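Local coordinates for protein uncharacterized tRNA/rRNA methyltransferase HI_0380 (PDB 3ILK) that probably methylates tRNA or rRNA with S-adenosyl-L-methionine as methyl donor, as expected of a TrmH-family member of the SPOUT superfamily, at residues Ile8-Ile13 and Ile111-Glu116; Cys75-Gly80 and Gly107-Val112. One frame throughout, in Å; residues are numbered along the deposited sequence. Where two conformers were deposited one is given.

Interaction 1. Residues Ile8-Ile13 and Ile111-Glu116; sequences IRIVLI and IVFGRE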
# COMPACT_ATOMS: atom_id res chain seq x y z
N ILE A 8 22.69 6.76 -5.53
CA ILE A 8 21.68 7.72 -6.05
C ILE A 8 21.89 9.09 -5.41
O ILE A 8 21.77 9.24 -4.21
CB ILE A 8 20.22 7.29 -5.72
CG1 ILE A 8 19.87 5.90 -6.33
CG2 ILE A 8 19.23 8.40 -6.13
CD1 ILE A 8 18.64 5.16 -5.59
N ARG A 9 22.23 10.07 -6.23
CA ARG A 9 22.39 11.44 -5.74
C ARG A 9 21.10 12.19 -5.95
O ARG A 9 20.61 12.29 -7.09
CB ARG A 9 23.55 12.13 -6.51
CG ARG A 9 23.85 13.60 -6.04
CD ARG A 9 25.01 14.22 -6.80
NE ARG A 9 26.22 13.37 -6.77
CZ ARG A 9 27.23 13.42 -7.63
NH1 ARG A 9 27.27 14.29 -8.66
NH2 ARG A 9 28.23 12.55 -7.48
N ILE A 10 20.58 12.78 -4.89
CA ILE A 10 19.43 13.66 -4.94
C ILE A 10 19.93 15.10 -5.10
O ILE A 10 20.68 15.59 -4.26
CB ILE A 10 18.56 13.49 -3.65
CG1 ILE A 10 18.00 12.06 -3.52
CG2 ILE A 10 17.41 14.55 -3.56
CD1 ILE A 10 16.99 11.68 -4.59
N VAL A 11 19.55 15.77 -6.19
CA VAL A 11 20.02 17.14 -6.40
C VAL A 11 18.87 18.12 -6.24
O VAL A 11 17.85 17.98 -6.87
CB VAL A 11 20.63 17.31 -7.82
CG1 VAL A 11 21.13 18.80 -8.00
CG2 VAL A 11 21.74 16.19 -8.11
N LEU A 12 19.04 19.15 -5.43
CA LEU A 12 18.04 20.17 -5.28
C LEU A 12 18.52 21.52 -5.88
O LEU A 12 19.48 22.18 -5.34
CB LEU A 12 17.70 20.36 -3.79
CG LEU A 12 17.45 19.15 -2.90
CD1 LEU A 12 17.06 19.61 -1.44
CD2 LEU A 12 16.38 18.19 -3.46
N ILE A 13 17.85 21.92 -6.96
CA ILE A 13 18.16 23.18 -7.66
C ILE A 13 17.60 24.40 -6.96
O ILE A 13 16.38 24.59 -6.90
CB ILE A 13 17.61 23.22 -9.08
CG1 ILE A 13 17.98 21.91 -9.86
CG2 ILE A 13 18.13 24.43 -9.84
CD1 ILE A 13 19.49 21.63 -9.95
N ILE A 111 18.98 12.24 -9.49
CA ILE A 111 17.64 12.72 -9.70
C ILE A 111 17.58 14.18 -9.30
O ILE A 111 17.85 14.50 -8.15
CB ILE A 111 16.64 11.84 -8.94
CG1 ILE A 111 16.93 10.33 -9.25
CG2 ILE A 111 15.24 12.23 -9.32
CD1 ILE A 111 16.13 9.39 -8.38
N VAL A 112 17.17 15.04 -10.24
CA VAL A 112 17.28 16.47 -10.11
C VAL A 112 15.88 17.00 -9.95
O VAL A 112 15.02 16.74 -10.79
CB VAL A 112 18.02 17.15 -11.34
CG1 VAL A 112 18.30 18.66 -11.05
CG2 VAL A 112 19.37 16.38 -11.66
N PHE A 113 15.70 17.73 -8.87
CA PHE A 113 14.47 18.41 -8.49
C PHE A 113 14.63 19.87 -8.83
O PHE A 113 15.48 20.59 -8.23
CB PHE A 113 14.18 18.17 -7.01
CG PHE A 113 13.86 16.71 -6.69
CD1 PHE A 113 14.88 15.76 -6.55
CD2 PHE A 113 12.54 16.30 -6.56
CE1 PHE A 113 14.58 14.42 -6.26
CE2 PHE A 113 12.23 14.97 -6.30
CZ PHE A 113 13.26 14.03 -6.16
N GLY A 114 13.82 20.32 -9.80
CA GLY A 114 13.97 21.68 -10.31
C GLY A 114 13.25 22.56 -9.33
O GLY A 114 12.58 22.06 -8.42
N ARG A 115 13.40 23.86 -9.53
CA ARG A 115 12.72 24.85 -8.73
C ARG A 115 11.19 24.74 -8.77
O ARG A 115 10.59 24.59 -9.84
CB ARG A 115 13.13 26.22 -9.25
CG ARG A 115 14.64 26.43 -9.32
CD ARG A 115 15.08 27.32 -10.54
NE ARG A 115 15.47 26.42 -11.64
CZ ARG A 115 16.67 26.41 -12.24
NH1 ARG A 115 16.89 25.54 -13.19
NH2 ARG A 115 17.64 27.24 -11.88
N GLU A 116 10.57 24.87 -7.59
CA GLU A 116 9.13 24.91 -7.44
C GLU A 116 8.54 26.00 -8.38
O GLU A 116 9.05 27.10 -8.46
CB GLU A 116 8.81 25.23 -5.96
CG GLU A 116 7.61 24.48 -5.35
CD GLU A 116 7.59 24.53 -3.82
OE1 GLU A 116 8.52 23.96 -3.17
OE2 GLU A 116 6.62 25.14 -3.27
O HOH W 1 14.48 22.81 -6.00
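Ile13 and Phe113 bury the largest areas in the contact between two parallel neighbours, strands 8-13 and 109-113, in the central sheet of a SPOUT methyltransferase domain. The backbones are joined by four hydrogen bonds: Ile111 N to Arg9 O, Val11 N to Ile111 O, Phe113 N to Val11 O and Ile13 N to Phe113 O. Val11 thus uses both its N-H and its carbonyl on the same neighbour, and the Phe113 bond is nearly straight, with 173° at the hydrogen.

Side chains alternate between two faces. One carries Ile10, Leu12, Ile111 and Phe113, and helix 145-169 packs on Ile111 and Phe113. The Phe113 ring lies back along the strands because CG stands anti to its own carbonyl carbon (chi1 -67°). Its CE1 then comes 3.9 Å from CG2 of Ile10, while CD2 of Leu12 rests 4.2 Å from Phe113 CB. Val11 O meets the ring at its edge, 3.7 Å from Phe113 CD1. On the other face Val11 and Val112 lie side by side, and CD1 of Ile13 presses on CG1 of Val112 at 3.4 Å, tighter than an ordinary methyl contact.

Beyond the strand, Gly114 belongs to the S-adenosyl-L-methionine site by similarity, which places the end of this strand pair beside the probable cofactor pocket. A water donates to Ile13 O at 2.8 Å and only weakly to Gly114 O. Arg115, bent at chi2 and chi3, turns its guanidinium back over the end of strand 8-13, where salt bridges to Glu14 and Glu124 hold it. One face of that flat group is met by a methyl: Ile13 CG2 sits over its centre, 3.4 Å from Arg115 CZ.

Interaction 2. Residues Cys75-Gly80 and Gly107-Val112; sequences CSLVIG and GKIAIV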
# COMPACT_ATOMS: atom_id res chain seq x y z
N CYS A 75 27.57 11.10 -12.77
CA CYS A 75 26.35 10.29 -12.90
C CYS A 75 25.99 10.12 -14.37
O CYS A 75 25.74 11.11 -15.06
CB CYS A 75 25.18 10.96 -12.17
SG CYS A 75 25.50 11.25 -10.43
N SER A 76 25.94 8.88 -14.86
CA SER A 76 25.68 8.70 -16.28
C SER A 76 24.19 8.48 -16.57
O SER A 76 23.80 8.37 -17.74
CB SER A 76 26.56 7.56 -16.85
OG SER A 76 26.17 6.37 -16.20
N LEU A 77 23.34 8.40 -15.53
CA LEU A 77 21.89 8.44 -15.74
C LEU A 77 21.38 9.61 -14.94
O LEU A 77 21.58 9.64 -13.77
CB LEU A 77 21.16 7.20 -15.23
CG LEU A 77 19.60 7.09 -15.30
CD1 LEU A 77 19.00 7.34 -16.70
CD2 LEU A 77 19.04 5.71 -14.75
N VAL A 78 20.72 10.53 -15.62
CA VAL A 78 20.25 11.76 -15.06
C VAL A 78 18.73 11.84 -15.27
O VAL A 78 18.27 11.68 -16.39
CB VAL A 78 20.93 12.92 -15.76
CG1 VAL A 78 20.44 14.30 -15.17
CG2 VAL A 78 22.47 12.78 -15.61
N ILE A 79 17.98 12.07 -14.18
CA ILE A 79 16.55 12.12 -14.25
C ILE A 79 16.22 13.48 -13.70
O ILE A 79 16.64 13.79 -12.55
CB ILE A 79 15.86 11.12 -13.32
CG1 ILE A 79 16.25 9.64 -13.67
CG2 ILE A 79 14.32 11.19 -13.47
CD1 ILE A 79 16.14 9.41 -15.10
N GLY A 80 15.49 14.28 -14.48
CA GLY A 80 14.99 15.61 -13.91
C GLY A 80 13.48 15.60 -13.72
O GLY A 80 12.74 15.04 -14.54
N GLY A 107 25.27 2.06 -12.69
CA GLY A 107 26.14 3.23 -12.61
C GLY A 107 25.57 4.14 -11.55
O GLY A 107 24.76 3.64 -10.78
N LYS A 108 26.01 5.41 -11.48
CA LYS A 108 25.43 6.43 -10.61
C LYS A 108 24.33 7.20 -11.34
O LYS A 108 24.46 7.47 -12.55
CB LYS A 108 26.50 7.46 -10.17
CG LYS A 108 27.48 7.00 -9.10
CD LYS A 108 28.47 8.13 -8.78
CE LYS A 108 29.58 7.64 -7.90
NZ LYS A 108 30.62 8.72 -7.78
N ILE A 109 23.33 7.61 -10.58
CA ILE A 109 22.12 8.20 -11.05
C ILE A 109 21.99 9.53 -10.29
O ILE A 109 22.15 9.56 -9.04
CB ILE A 109 20.89 7.26 -10.69
CG1 ILE A 109 21.04 5.88 -11.32
CG2 ILE A 109 19.54 7.92 -11.03
CD1 ILE A 109 21.47 4.82 -10.30
N ALA A 110 21.74 10.62 -11.00
CA ALA A 110 21.26 11.83 -10.26
C ALA A 110 19.77 12.00 -10.52
O ALA A 110 19.29 11.84 -11.64
CB ALA A 110 22.05 13.07 -10.74
N ILE A 111 18.98 12.24 -9.49
CA ILE A 111 17.64 12.72 -9.70
C ILE A 111 17.58 14.18 -9.30
O ILE A 111 17.85 14.50 -8.15
CB ILE A 111 16.64 11.84 -8.94
CG1 ILE A 111 16.93 10.33 -9.25
CG2 ILE A 111 15.24 12.23 -9.32
CD1 ILE A 111 16.13 9.39 -8.38
N VAL A 112 17.17 15.04 -10.24
CA VAL A 112 17.28 16.47 -10.11
C VAL A 112 15.88 17.00 -9.95
O VAL A 112 15.02 16.74 -10.79
CB VAL A 112 18.02 17.15 -11.34
CG1 VAL A 112 18.30 18.66 -11.05
CG2 VAL A 112 19.37 16.38 -11.66
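Cys75 reaches across to Lys108 and Ala110 at the start of a parallel strand pair, 77-81 beside 109-113, in the middle of the SPOUT-type sheet; the chain between them runs through helix 95-104, which covers the face bearing Ile79 and Ile109. Followed outward, the Cys75 side chain shows how a residue just ahead of a strand can already belong to its packing. CB lies 3.6 Å from Ala110 N, and also close to the carbonyl oxygen of Lys108. With SG anti to the carbonyl carbon (chi1 -57°), the sulfur continues over the neighbouring strand and ends 3.9 Å from Ala110 CB, with CB of Lys108 equally near. The guanidinium side chain of Arg9 packs on it from the next strand.

The backbone pairing starts loosely. Lys108 O receives two weak bonds, from Ser76 N and Leu77 N, the former strongly bent at 121°. Regular parallel pairing follows, with Ala110 N bound to Leu77 O, Ile79 N to Ala110 O and Val112 N to Ile79 O, the last a short bond of 2.7 Å. The strand carbonyls also take CA-H contacts: Leu77 O lies 3.1 Å from Ile109 CA.

Leu77 and Ile109 extend side by side on the helix-covered face. CD2 of Leu77 touches CG1 of Ile109 at 4.0 Å. Farther along, Ile111 CG2 lies against Ile79 CB. The opposite face carries Val78, Ala110 and Val112. Its next position along 77-81 is Gly80, followed directly by Thr81 of the S-adenosyl-L-methionine site, assigned by similarity. At this end of the pair Gly80 CA lies 3.3 Å from Val112 O in a CA-H...O contact.

Strand 109-113 pairs with strand 8-13 in interaction 1 and with strand 77-81 in interaction 2, and so illustrates how a strand inside a parallel sheet satisfies two neighbours. The contacts share Ile111 and Val112, and their centres lie about 10 Å apart. Along the chain the order is 8-13, 77-81, 109-113, so the strand that comes last of the three in sequence lies between the other two. Ala110 CB also packs against Val11 CG2. Thr81 and Gly114 belong by similarity to the S-adenosyl-L-methionine site, so the pairing probably brings the C-terminal ends of 77-81 and 109-113, which carry cofactor-binding residues, side by side.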